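Local coordinates for polyketide biosynthesis 3-hydroxy-3-methylglutaryl-ACP synthase PksG (Bacillus subtilis, PDB 4YXT), which catalyses the aldol condensation of an acetyl group carried by an acyl carrier protein with a beta-ketothioester polyketide intermediate in the biosynthesis of the antibiotic bacillaene, at residues E41-L46 / A168-V173; Y48-T53 / F412-R417; S81-D86 / A142-R147; K89-Y94 / L107-Q112. The protein carries 1 engineered substitution. All blocks are in the same frame, centred on the assembly; numbering follows the deposited sequence.

Interaction 1. Residues E41-L46 / A168-V173; sequences EKAVAL and AGAGAV
Ala43 sets its methyl against the end of the Ala170 carbonyl, CB lying 3.1 Å from Ala170 O, a close approach of methyl to carbonyl oxygen. The neighbouring methyls fill in around it: Ala170 CB turns toward residues 41-46 and packs 4.0 Å from Ala45 CB, at much the same distance as it keeps from the Ala45 backbone N. Gly169 brings bare backbone to the contact, its CA 3.9 Å from Ala43 O, and its CA comes within 5.3 Å of Lys42 CA. Lys42 works differently. Its CG sits between the backbone N and the carbonyl carbon (chi1 61°), and from there the extended chain runs past Ala168, where CD passes 3.8 Å from Ala168 O. The ammonium group is held by Glu165 O and Tyr367 OH, so Ala168 flanks this chain without gripping its charge. Strand 41-43, at the margin of a small sheet beside strand 16-19, thus meets the start of strand 170-178 of the large mixed sheet, the touching parts running 52° apart. Phe54 of helix 51-64 packs on both Ala45 and Ala170 and closes the alanine cluster. Gly169 lies about 11 Å from the side chains of Cys114 and His250, the acyl-thioester and proton-transfer residues by similarity, so the contact lies near, but not in, the probable catalytic site. With methyls and backbone atoms doing the touching, its chemistry implies cohesion by close van der Waals fit, with the polar links supplied by residues around it.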
loop_
_atom_site.group_PDB
_atom_site.type_symbol
_atom_site.label_atom_id
_atom_site.label_comp_id
_atom_site.label_asym_id
_atom_site.label_seq_id
_atom_site.Cartn_x
_atom_site.Cartn_y
_atom_site.Cartn_z
ATOM N N GLU A 41 4.582 1.397 -29.894
ATOM C CA GLU A 41 5.140 2.566 -29.301
ATOM C C GLU A 41 5.288 2.310 -27.826
ATOM O O GLU A 41 4.602 1.503 -27.260
ATOM C CB GLU A 41 4.226 3.781 -29.535
ATOM C CG GLU A 41 3.865 4.039 -30.998
ATOM C CD GLU A 41 2.628 4.912 -31.166
ATOM O OE1 GLU A 41 1.661 4.769 -30.385
ATOM O OE2 GLU A 41 2.600 5.741 -32.096
ATOM N N LYS A 42 6.245 2.977 -27.221
ATOM C CA LYS A 42 6.303 3.050 -25.769
ATOM C C LYS A 42 6.375 4.520 -25.386
ATOM O O LYS A 42 7.100 5.286 -26.039
ATOM C CB LYS A 42 7.490 2.269 -25.231
ATOM C CG LYS A 42 8.879 2.745 -25.680
ATOM C CD LYS A 42 9.909 1.854 -24.998
ATOM C CE LYS A 42 11.288 2.494 -24.961
ATOM N NZ LYS A 42 12.129 1.784 -23.951
ATOM N N ALA A 43 5.603 4.916 -24.373
ATOM C CA ALA A 43 5.810 6.190 -23.715
ATOM C C ALA A 43 7.168 6.224 -23.057
ATOM O O ALA A 43 7.645 5.208 -22.572
ATOM C CB ALA A 43 4.739 6.396 -22.663
ATOM N N VAL A 44 7.804 7.394 -23.018
ATOM C CA VAL A 44 9.098 7.566 -22.332
ATOM C C VAL A 44 9.004 8.783 -21.380
ATOM O O VAL A 44 8.806 9.935 -21.813
ATOM C CB VAL A 44 10.270 7.716 -23.326
ATOM C CG1 VAL A 44 11.624 7.746 -22.597
ATOM C CG2 VAL A 44 10.257 6.608 -24.377
ATOM N N ALA A 45 9.067 8.514 -20.072
ATOM C CA ALA A 45 9.074 9.570 -19.072
ATOM C C ALA A 45 10.338 10.445 -19.224
ATOM O O ALA A 45 11.459 9.936 -19.330
ATOM C CB ALA A 45 9.026 8.986 -17.663
ATOM N N LEU A 46 10.127 11.758 -19.201
ATOM C CA LEU A 46 11.198 12.729 -19.240
ATOM C C LEU A 46 11.652 13.113 -17.825
ATOM O O LEU A 46 10.922 12.900 -16.836
ATOM C CB LEU A 46 10.713 13.965 -19.978
ATOM C CG LEU A 46 10.148 13.653 -21.366
ATOM C CD1 LEU A 46 8.936 14.504 -21.747
ATOM C CD2 LEU A 46 11.271 13.826 -22.353
ATOM N N ALA A 168 9.045 -1.445 -22.335
ATOM C CA ALA A 168 9.301 -0.911 -21.027
ATOM C C ALA A 168 8.751 0.503 -20.953
ATOM O O ALA A 168 9.478 1.454 -21.201
ATOM C CB ALA A 168 10.810 -0.913 -20.758
ATOM N N GLY A 169 7.481 0.653 -20.580
ATOM C CA GLY A 169 6.850 1.956 -20.620
ATOM C C GLY A 169 6.720 2.826 -19.378
ATOM O O GLY A 169 7.371 2.616 -18.347
ATOM N N ALA A 170 5.897 3.859 -19.530
ATOM C CA ALA A 170 5.597 4.831 -18.493
ATOM C C ALA A 170 4.154 5.286 -18.704
ATOM O O ALA A 170 3.745 5.596 -19.815
ATOM C CB ALA A 170 6.501 6.030 -18.593
ATOM N N GLY A 171 3.379 5.384 -17.644
ATOM C CA GLY A 171 1.972 5.640 -17.820
ATOM C C GLY A 171 1.311 5.754 -16.481
ATOM O O GLY A 171 1.940 5.437 -15.465
ATOM N N ALA A 172 0.052 6.212 -16.492
ATOM C CA ALA A 172 -0.776 6.242 -15.307
ATOM C C ALA A 172 -2.187 6.188 -15.754
ATOM O O ALA A 172 -2.519 6.669 -16.846
ATOM C CB ALA A 172 -0.524 7.474 -14.431
ATOM N N VAL A 173 -2.994 5.515 -14.956
ATOM C CA VAL A 173 -4.430 5.471 -15.144
ATOM C C VAL A 173 -5.127 5.848 -13.818
ATOM O O VAL A 173 -4.797 5.300 -12.751
ATOM C CB VAL A 173 -4.954 4.076 -15.564
ATOM C CG1 VAL A 173 -6.468 4.110 -15.842
ATOM C CG2 VAL A 173 -4.276 3.541 -16.800
#

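Interaction 2. Residues Y48-T53 / F412-R417; sequences YEDPVT and FHRKYR
Asp50 OD2 receives two donors from strand 413-419: Tyr416 OH at 2.5 Å and Arg414 NH1 at 2.9 Å, the latter a salt bridge. The same aspartate is the N-cap of helix 51-64 and forms a capping box with Thr53, so one carboxylate caps the helix and also binds the strand. The tyrosine hydroxyl uses the syn lone pair of OD2 and the guanidinium uses the anti one, leaving OD1 for the helix. Carboxylate and guanidinium are nearly coplanar, 28° apart, but the arginine bond is bent, with an N-H...O angle of 135°. In the box, Thr53 N donates to Asp50 OD1, nearly in line with its C-O bond, and Asp50 N donates to Thr53 OG1, each at 2.8 Å. Asp50 CG lies between its own backbone N and carbonyl carbon (chi1 76°), which brings the carboxylate round over the first helical turn. An arginine and a helix N terminus together would be expected to favour its anionic form. Around this polar centre Tyr416 provides the packing. Val52 lays CG1 over one ring face, 4.2 Å from the centroid, a CH-pi contact, and Tyr98 of helix 91-99 meets the same ring edge-to-face. The contact thereby secures the start of an N-terminal helix to the outer strand of a small C-terminal antiparallel sheet, away from the annotated catalytic residues. At the ring edge, Thr53 CG2 rests near the ring plane, 3.5 Å from Tyr416 CD1.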
loop_
_atom_site.group_PDB
_atom_site.type_symbol
_atom_site.label_atom_id
_atom_site.label_comp_id
_atom_site.label_asym_id
_atom_site.label_seq_id
_atom_site.Cartn_x
_atom_site.Cartn_y
_atom_site.Cartn_z
ATOM N N TYR A 48 11.642 15.716 -16.171
ATOM C CA TYR A 48 10.762 16.567 -15.393
ATOM C C TYR A 48 9.359 15.948 -15.258
ATOM O O TYR A 48 8.375 16.633 -15.056
ATOM C CB TYR A 48 10.714 17.986 -15.973
ATOM C CG TYR A 48 10.656 18.048 -17.458
ATOM C CD1 TYR A 48 11.798 18.318 -18.227
ATOM C CD2 TYR A 48 9.462 17.807 -18.120
ATOM C CE1 TYR A 48 11.715 18.371 -19.618
ATOM C CE2 TYR A 48 9.374 17.856 -19.487
ATOM C CZ TYR A 48 10.488 18.140 -20.231
ATOM O OH TYR A 48 10.327 18.180 -21.595
ATOM N N GLU A 49 9.274 14.640 -15.425
ATOM C CA GLU A 49 8.057 13.935 -15.094
ATOM C C GLU A 49 8.466 12.966 -14.021
ATOM O O GLU A 49 9.643 12.618 -13.897
ATOM C CB GLU A 49 7.510 13.231 -16.282
ATOM C CG GLU A 49 7.102 14.168 -17.391
ATOM C CD GLU A 49 6.684 13.394 -18.597
ATOM O OE1 GLU A 49 7.554 12.742 -19.230
ATOM O OE2 GLU A 49 5.472 13.390 -18.857
ATOM N N ASP A 50 7.487 12.607 -13.212
ATOM C CA ASP A 50 7.651 11.602 -12.202
ATOM C C ASP A 50 6.291 10.934 -12.003
ATOM O O ASP A 50 5.359 11.220 -12.727
ATOM C CB ASP A 50 8.249 12.215 -10.943
ATOM C CG ASP A 50 7.270 13.019 -10.147
ATOM O OD1 ASP A 50 6.080 13.112 -10.513
ATOM O OD2 ASP A 50 7.718 13.489 -9.089
ATOM N N PRO A 51 6.192 9.980 -11.076
ATOM C CA PRO A 51 4.827 9.408 -10.886
ATOM C C PRO A 51 3.727 10.328 -10.392
ATOM O O PRO A 51 2.537 9.999 -10.553
ATOM C CB PRO A 51 5.069 8.306 -9.868
ATOM C CG PRO A 51 6.502 7.931 -10.106
ATOM C CD PRO A 51 7.234 9.179 -10.427
ATOM N N VAL A 52 4.077 11.387 -9.690
ATOM C CA VAL A 52 3.091 12.422 -9.324
ATOM C C VAL A 52 2.563 13.147 -10.577
ATOM O O VAL A 52 1.358 13.233 -10.815
ATOM C CB VAL A 52 3.710 13.463 -8.376
ATOM C CG1 VAL A 52 2.670 14.518 -8.041
ATOM C CG2 VAL A 52 4.254 12.747 -7.119
ATOM N N THR A 53 3.479 13.596 -11.418
ATOM C CA THR A 53 3.074 14.288 -12.619
ATOM C C THR A 53 2.217 13.374 -13.444
ATOM O O THR A 53 1.175 13.804 -13.945
ATOM C CB THR A 53 4.269 14.817 -13.450
ATOM O OG1 THR A 53 5.013 13.728 -14.009
ATOM C CG2 THR A 53 5.199 15.684 -12.568
ATOM N N PHE A 412 14.772 17.566 -0.259
ATOM C CA PHE A 412 13.884 16.445 -0.623
ATOM C C PHE A 412 12.439 16.829 -0.915
ATOM O O PHE A 412 11.692 15.995 -1.384
ATOM C CB PHE A 412 13.916 15.299 0.395
ATOM C CG PHE A 412 15.306 14.789 0.722
ATOM C CD1 PHE A 412 15.967 13.939 -0.143
ATOM C CD2 PHE A 412 15.916 15.118 1.944
ATOM C CE1 PHE A 412 17.214 13.435 0.174
ATOM C CE2 PHE A 412 17.151 14.595 2.286
ATOM C CZ PHE A 412 17.797 13.752 1.395
ATOM N N HIS A 413 12.054 18.086 -0.740
ATOM C CA HIS A 413 10.691 18.475 -1.071
ATOM C C HIS A 413 10.535 18.729 -2.584
ATOM O O HIS A 413 11.215 19.569 -3.164
ATOM C CB HIS A 413 10.286 19.673 -0.219
ATOM C CG HIS A 413 8.877 20.107 -0.417
ATOM N ND1 HIS A 413 7.819 19.224 -0.482
ATOM C CD2 HIS A 413 8.347 21.339 -0.580
ATOM C CE1 HIS A 413 6.705 19.897 -0.699
ATOM N NE2 HIS A 413 6.999 21.180 -0.769
ATOM N N ARG A 414 9.640 17.990 -3.229
ATOM C CA ARG A 414 9.369 18.165 -4.651
ATOM C C ARG A 414 8.381 19.271 -4.965
ATOM O O ARG A 414 7.270 19.296 -4.437
ATOM C CB ARG A 414 8.836 16.882 -5.279
ATOM C CG ARG A 414 9.721 15.721 -5.020
ATOM C CD ARG A 414 9.418 14.563 -5.905
ATOM N NE ARG A 414 10.480 13.597 -5.795
ATOM C CZ ARG A 414 10.849 12.792 -6.773
ATOM N NH1 ARG A 414 10.260 12.860 -7.950
ATOM N NH2 ARG A 414 11.838 11.937 -6.583
ATOM N N LYS A 415 8.750 20.144 -5.898
ATOM C CA LYS A 415 7.840 21.211 -6.251
ATOM C C LYS A 415 7.478 21.155 -7.707
ATOM O O LYS A 415 8.339 20.996 -8.552
ATOM C CB LYS A 415 8.443 22.538 -5.825
ATOM C CG LYS A 415 8.695 22.570 -4.302
ATOM C CD LYS A 415 9.655 23.668 -3.905
ATOM C CE LYS A 415 9.160 25.032 -4.394
ATOM N NZ LYS A 415 10.339 25.806 -4.858
ATOM N N TYR A 416 6.173 21.225 -7.976
ATOM C CA TYR A 416 5.641 21.057 -9.300
ATOM C C TYR A 416 5.068 22.374 -9.813
ATOM O O TYR A 416 4.897 23.300 -9.083
ATOM C CB TYR A 416 4.601 19.921 -9.343
ATOM C CG TYR A 416 5.163 18.605 -8.836
ATOM C CD1 TYR A 416 5.617 17.648 -9.701
ATOM C CD2 TYR A 416 5.240 18.340 -7.455
ATOM C CE1 TYR A 416 6.155 16.448 -9.224
ATOM C CE2 TYR A 416 5.760 17.152 -6.971
ATOM C CZ TYR A 416 6.212 16.209 -7.853
ATOM O OH TYR A 416 6.731 15.052 -7.373
ATOM N N ARG A 417 4.802 22.427 -11.100
ATOM C CA ARG A 417 4.327 23.644 -11.752
ATOM C C ARG A 417 3.407 23.265 -12.903
ATOM O O ARG A 417 3.642 22.259 -13.596
ATOM C CB ARG A 417 5.534 24.397 -12.293
ATOM C CG ARG A 417 5.245 25.743 -12.931
ATOM C CD ARG A 417 6.475 26.194 -13.710
ATOM N NE ARG A 417 6.291 27.519 -14.303
ATOM C CZ ARG A 417 7.279 28.293 -14.746
ATOM N NH1 ARG A 417 8.538 27.884 -14.659
ATOM N NH2 ARG A 417 7.012 29.487 -15.266
#

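Interaction 3. Residues S81-D86 / A142-R147; sequences SASGID and ASDISR. Engineered in segment 81-86: Ala82 (natural residue Glu).
Ser83 and Asp144 meet in the tight part of this contact, Ser83 OG donating to Asp144 OD1 at 2.7 Å. That oxygen is gripped twice: the serine meets its anti lone pair, while Ala82 N comes to the syn side at 2.6 Å along a nearly straight bond (165°). Ser83 OG, anti to its carbonyl carbon (chi1 -53°), is thereby turned to Asp144 OD1 and also accepts from Ile145 N at 3.1 Å. Ser81 OG stands 2.8 Å from Ser143 O and 3.0 Å from Asp144 OD1, and accepts from Ser83 N at 2.6 Å in an ST turn. Gly299 N holds Asp144 OD2. Ala82 is engineered; the natural Glu is a proton donor/acceptor by similarity, and Asp144 lies about 7 Å from Cys114, side chain to side chain, so the network lies within the probable active site and fixes the backbone N of residue 82. Away from it, residues 84-86 draw off from 142-147, and Asp86 is bonded instead by Lys111 (to its O) and the Arg203 backbone N (to OD2) of the second subunit. The loose, solvent side is Arg147, exposed and poorly ordered before an unmodelled loop. Strand 137-145 runs between strands 74-80 and 170-178 of the large sheet; loop 81-86 leads from strand 74-80 toward helix 91-99, and helix 51-64 sends Pro51 against Ser83 and Ile145.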
loop_
_atom_site.group_PDB
_atom_site.type_symbol
_atom_site.label_atom_id
_atom_site.label_comp_id
_atom_site.label_asym_id
_atom_site.label_seq_id
_atom_site.Cartn_x
_atom_site.Cartn_y
_atom_site.Cartn_z
ATOM N N SER A 81 1.655 1.915 -6.979
ATOM C CA SER A 81 2.888 2.060 -7.754
ATOM C C SER A 81 3.957 1.075 -7.323
ATOM O O SER A 81 3.874 0.515 -6.233
ATOM C CB SER A 81 3.419 3.512 -7.681
ATOM O OG SER A 81 4.680 3.628 -8.440
ATOM N N ALA A 82 4.988 0.937 -8.171
ATOM C CA ALA A 82 6.223 0.267 -7.825
ATOM C C ALA A 82 7.354 1.250 -8.096
ATOM O O ALA A 82 8.537 0.888 -8.204
ATOM C CB ALA A 82 6.350 -1.017 -8.643
ATOM N N SER A 83 6.987 2.521 -8.217
ATOM C CA SER A 83 7.901 3.573 -8.613
ATOM C C SER A 83 7.906 4.635 -7.504
ATOM O O SER A 83 7.802 5.825 -7.746
ATOM C CB SER A 83 7.463 4.167 -9.941
ATOM O OG SER A 83 7.276 3.175 -10.955
ATOM N N GLY A 84 7.954 4.179 -6.269
ATOM C CA GLY A 84 7.829 5.069 -5.156
ATOM C C GLY A 84 8.906 6.126 -5.080
ATOM O O GLY A 84 10.042 5.961 -5.560
ATOM N N ILE A 85 8.560 7.187 -4.372
ATOM C CA ILE A 85 9.400 8.383 -4.263
ATOM C C ILE A 85 10.106 8.415 -2.911
ATOM O O ILE A 85 10.992 9.207 -2.687
ATOM C CB ILE A 85 8.444 9.604 -4.470
ATOM C CG1 ILE A 85 8.928 10.412 -5.646
ATOM C CG2 ILE A 85 8.069 10.329 -3.182
ATOM C CD1 ILE A 85 8.972 9.544 -6.906
ATOM N N ASP A 86 9.630 7.593 -1.983
ATOM C CA ASP A 86 10.037 7.683 -0.608
ATOM C C ASP A 86 9.746 6.367 0.030
ATOM O O ASP A 86 8.763 5.738 -0.312
ATOM C CB ASP A 86 9.226 8.757 0.086
ATOM C CG ASP A 86 9.883 9.266 1.320
ATOM O OD1 ASP A 86 10.864 10.044 1.145
ATOM O OD2 ASP A 86 9.448 8.903 2.474
ATOM N N ALA A 142 -3.169 4.379 -10.539
ATOM C CA ALA A 142 -2.008 3.575 -10.760
ATOM C C ALA A 142 -1.009 4.347 -11.663
ATOM O O ALA A 142 -1.357 4.707 -12.759
ATOM C CB ALA A 142 -2.421 2.253 -11.361
ATOM N N SER A 143 0.221 4.587 -11.175
ATOM C CA SER A 143 1.285 5.387 -11.831
ATOM C C SER A 143 2.639 4.651 -11.727
ATOM O O SER A 143 3.154 4.418 -10.634
ATOM C CB SER A 143 1.374 6.760 -11.115
ATOM O OG SER A 143 2.050 7.796 -11.865
ATOM N N ASP A 144 3.212 4.266 -12.860
ATOM C CA ASP A 144 4.511 3.598 -12.908
ATOM C C ASP A 144 5.329 4.078 -14.106
ATOM O O ASP A 144 4.767 4.395 -15.163
ATOM C CB ASP A 144 4.398 2.069 -13.004
ATOM C CG ASP A 144 4.261 1.386 -11.628
ATOM O OD1 ASP A 144 5.063 1.687 -10.700
ATOM O OD2 ASP A 144 3.314 0.553 -11.488
ATOM N N ILE A 145 6.652 4.118 -13.879
ATOM C CA ILE A 145 7.668 4.541 -14.817
ATOM C C ILE A 145 8.735 3.451 -14.841
ATOM O O ILE A 145 9.296 3.133 -13.804
ATOM C CB ILE A 145 8.373 5.818 -14.348
ATOM C CG1 ILE A 145 7.502 7.082 -14.530
ATOM C CG2 ILE A 145 9.636 6.056 -15.182
ATOM C CD1 ILE A 145 6.180 7.121 -13.826
ATOM N N SER A 146 9.009 2.879 -16.011
ATOM C CA SER A 146 10.178 2.009 -16.177
ATOM C C SER A 146 11.502 2.753 -15.998
ATOM O O SER A 146 11.578 3.948 -16.220
ATOM C CB SER A 146 10.178 1.377 -17.551
ATOM O OG SER A 146 8.979 0.689 -17.710
ATOM N N ARG A 147 12.551 2.003 -15.694
ATOM C CA ARG A 147 13.843 2.542 -15.269
ATOM C C ARG A 147 15.036 2.095 -16.143
ATOM O O ARG A 147 15.237 0.902 -16.419
ATOM C CB ARG A 147 14.078 2.188 -13.794
ATOM C CG ARG A 147 14.275 0.714 -13.437
ATOM C CD ARG A 147 13.171 -0.209 -13.907
ATOM N NE ARG A 147 13.344 -0.586 -15.316
ATOM C CZ ARG A 147 12.456 -1.282 -16.034
ATOM N NH1 ARG A 147 11.330 -1.702 -15.477
ATOM N NH2 ARG A 147 12.705 -1.561 -17.322
#

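Interaction 4. Residues K89-Y94 / L107-Q112; sequences KSLSTY and LFEVKQ
Leu91 N donates to Glu109 OE1 over 2.9 Å, close to straight at 167°, with the oxygen met almost in line with its C-O bond: a bond from the first helical turn to the strand's glutamate. The extended glutamate reaches it because CG leaves opposite the backbone N (chi1 -162°). Ser92 supplies a second bond: OG donates to Phe108 O at 2.8 Å, approaching from well above the carbonyl plane, and also pairs with Thr79 OG1. A water extends the polar network, donating to Glu109 OE1 at 2.8 Å and to Lys89 O at 3.0 Å. Helix capping adds to this. Ser90 is the N-cap, though its OG receives Ser92 N only weakly and also pairs with Gln112 of the second subunit; Ser90 O takes both Thr93 N and Thr93 OG1. Ionic partners come from the second subunit: Glu109 forms a salt bridge with Lys111 of that chain, and Lys89 with Glu197 of that chain. Packing is close: Ser90 CB lies 3.5 Å from Glu109 CB, and Leu107 CD2 rests 3.7 Å from Ser92 O. These segments belong to the beta-alpha-beta unit of strand 74-80, helix 91-99 and strand 106-111. Strand 106-111 pairs with 74-80 on one side and, antiparallel, with a strand of the second subunit on the other, carrying the sheet across the dimer, while helix 91-99 leans through Leu91 on helix 51-64.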
loop_
_atom_site.group_PDB
_atom_site.type_symbol
_atom_site.label_atom_id
_atom_site.label_comp_id
_atom_site.label_asym_id
_atom_site.label_seq_id
_atom_site.Cartn_x
_atom_site.Cartn_y
_atom_site.Cartn_z
ATOM N N LYS A 89 6.822 8.480 2.822
ATOM C CA LYS A 89 5.936 9.456 2.206
ATOM C C LYS A 89 5.359 8.952 0.869
ATOM O O LYS A 89 6.073 8.727 -0.112
ATOM C CB LYS A 89 6.680 10.763 2.004
ATOM C CG LYS A 89 5.804 11.966 1.718
ATOM C CD LYS A 89 6.720 13.155 1.449
ATOM C CE LYS A 89 5.981 14.396 0.979
ATOM N NZ LYS A 89 5.099 14.937 2.040
ATOM N N SER A 90 4.047 8.775 0.827
ATOM C CA SER A 90 3.442 8.304 -0.380
ATOM C C SER A 90 3.200 9.361 -1.470
ATOM O O SER A 90 3.019 10.554 -1.229
ATOM C CB SER A 90 2.086 7.613 -0.087
ATOM O OG SER A 90 1.123 8.567 0.168
ATOM N N LEU A 91 3.157 8.869 -2.687
ATOM C CA LEU A 91 2.805 9.693 -3.814
ATOM C C LEU A 91 1.494 10.416 -3.589
ATOM O O LEU A 91 1.279 11.507 -4.183
ATOM C CB LEU A 91 2.707 8.820 -5.065
ATOM C CG LEU A 91 3.997 8.197 -5.522
ATOM C CD1 LEU A 91 3.808 7.119 -6.606
ATOM C CD2 LEU A 91 4.882 9.352 -6.031
ATOM N N SER A 92 0.575 9.777 -2.847
ATOM C CA SER A 92 -0.761 10.326 -2.660
ATOM C C SER A 92 -0.811 11.701 -1.949
ATOM O O SER A 92 -1.798 12.436 -2.083
ATOM C CB SER A 92 -1.672 9.349 -1.898
ATOM O OG SER A 92 -1.904 8.163 -2.658
ATOM N N THR A 93 0.220 12.032 -1.174
ATOM C CA THR A 93 0.317 13.332 -0.533
ATOM C C THR A 93 0.422 14.497 -1.575
ATOM O O THR A 93 -0.359 15.470 -1.553
ATOM C CB THR A 93 1.483 13.356 0.463
ATOM O OG1 THR A 93 2.736 13.194 -0.224
ATOM C CG2 THR A 93 1.343 12.247 1.573
ATOM N N TYR A 94 1.370 14.374 -2.501
ATOM C CA TYR A 94 1.532 15.318 -3.612
ATOM C C TYR A 94 0.345 15.323 -4.573
ATOM O O TYR A 94 -0.108 16.388 -4.977
ATOM C CB TYR A 94 2.789 14.959 -4.406
ATOM C CG TYR A 94 4.087 15.269 -3.685
ATOM C CD1 TYR A 94 4.380 16.577 -3.321
ATOM C CD2 TYR A 94 4.986 14.280 -3.346
ATOM C CE1 TYR A 94 5.534 16.893 -2.685
ATOM C CE2 TYR A 94 6.168 14.585 -2.706
ATOM C CZ TYR A 94 6.442 15.905 -2.387
ATOM O OH TYR A 94 7.619 16.293 -1.757
ATOM N N LEU A 107 -5.348 9.083 2.525
ATOM C CA LEU A 107 -4.286 9.087 1.512
ATOM C C LEU A 107 -3.242 7.995 1.861
ATOM O O LEU A 107 -2.707 8.004 2.993
ATOM C CB LEU A 107 -3.492 10.379 1.653
ATOM C CG LEU A 107 -4.271 11.657 1.523
ATOM C CD1 LEU A 107 -3.494 12.890 1.969
ATOM C CD2 LEU A 107 -4.689 11.730 0.073
ATOM N N PHE A 108 -2.961 7.098 0.925
ATOM C CA PHE A 108 -1.862 6.134 1.060
ATOM C C PHE A 108 -1.512 5.463 -0.269
ATOM O O PHE A 108 -2.172 5.688 -1.290
ATOM C CB PHE A 108 -2.133 5.054 2.138
ATOM C CG PHE A 108 -3.432 4.287 1.939
ATOM C CD1 PHE A 108 -4.608 4.784 2.428
ATOM C CD2 PHE A 108 -3.453 3.120 1.200
ATOM C CE1 PHE A 108 -5.776 4.100 2.295
ATOM C CE2 PHE A 108 -4.628 2.407 1.043
ATOM C CZ PHE A 108 -5.795 2.904 1.599
ATOM N N GLU A 109 -0.451 4.660 -0.241
ATOM C CA GLU A 109 0.082 4.056 -1.364
ATOM C C GLU A 109 -0.004 2.567 -1.132
ATOM O O GLU A 109 0.159 2.098 0.019
ATOM C CB GLU A 109 1.604 4.457 -1.447
ATOM C CG GLU A 109 2.260 4.259 -2.781
ATOM C CD GLU A 109 3.698 4.866 -2.889
ATOM O OE1 GLU A 109 3.953 6.125 -2.715
ATOM O OE2 GLU A 109 4.568 4.050 -3.245
ATOM N N VAL A 110 -0.167 1.829 -2.240
ATOM C CA VAL A 110 -0.234 0.392 -2.242
ATOM C C VAL A 110 0.751 -0.184 -3.248
ATOM O O VAL A 110 0.899 0.353 -4.364
ATOM C CB VAL A 110 -1.653 -0.114 -2.613
ATOM C CG1 VAL A 110 -1.581 -1.569 -2.963
ATOM C CG2 VAL A 110 -2.548 0.042 -1.413
ATOM N N LYS A 111 1.375 -1.292 -2.842
ATOM C CA LYS A 111 2.539 -1.900 -3.508
ATOM C C LYS A 111 2.270 -3.398 -3.610
ATOM O O LYS A 111 1.948 -4.066 -2.615
ATOM C CB LYS A 111 3.819 -1.668 -2.698
ATOM C CG LYS A 111 5.107 -2.124 -3.397
ATOM C CD LYS A 111 6.256 -2.522 -2.432
ATOM C CE LYS A 111 6.852 -1.275 -1.780
ATOM N NZ LYS A 111 7.804 -1.541 -0.656
ATOM N N GLN A 112 2.352 -3.909 -4.833
ATOM C CA GLN A 112 2.489 -5.350 -5.062
ATOM C C GLN A 112 2.734 -5.580 -6.538
ATOM O O GLN A 112 2.004 -6.274 -7.200
ATOM C CB GLN A 112 1.279 -6.147 -4.536
ATOM C CG GLN A 112 1.359 -7.665 -4.690
ATOM C CD GLN A 112 2.764 -8.224 -4.800
ATOM O OE1 GLN A 112 3.114 -8.880 -5.776
ATOM N NE2 GLN A 112 3.562 -7.989 -3.800
HETATM O O HOH W 1 6.550 7.168 -2.647
#

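From the N terminus, residues 41-46 open interaction 1, which closes at 168-173, and residues 48-53 open interaction 2, which closes only near the C terminus at 412-417; the two therefore cross. Interaction 3, from 81-86 to 142-147, nests inside both loops, and interaction 4 nests inside interaction 3. Interactions 1, 3 and 4 reach the same large sheet, with 1 and 3 lying on neighbouring strands and 3 joined to 4 through Ser81 and Val110. Interaction 2 brings the C-terminal sheet to this N-terminal core, touching 3 through Pro51 and Ser143 and 4 through Arg414 and Tyr94. Interactions 2, 3 and 4 also touch the second subunit.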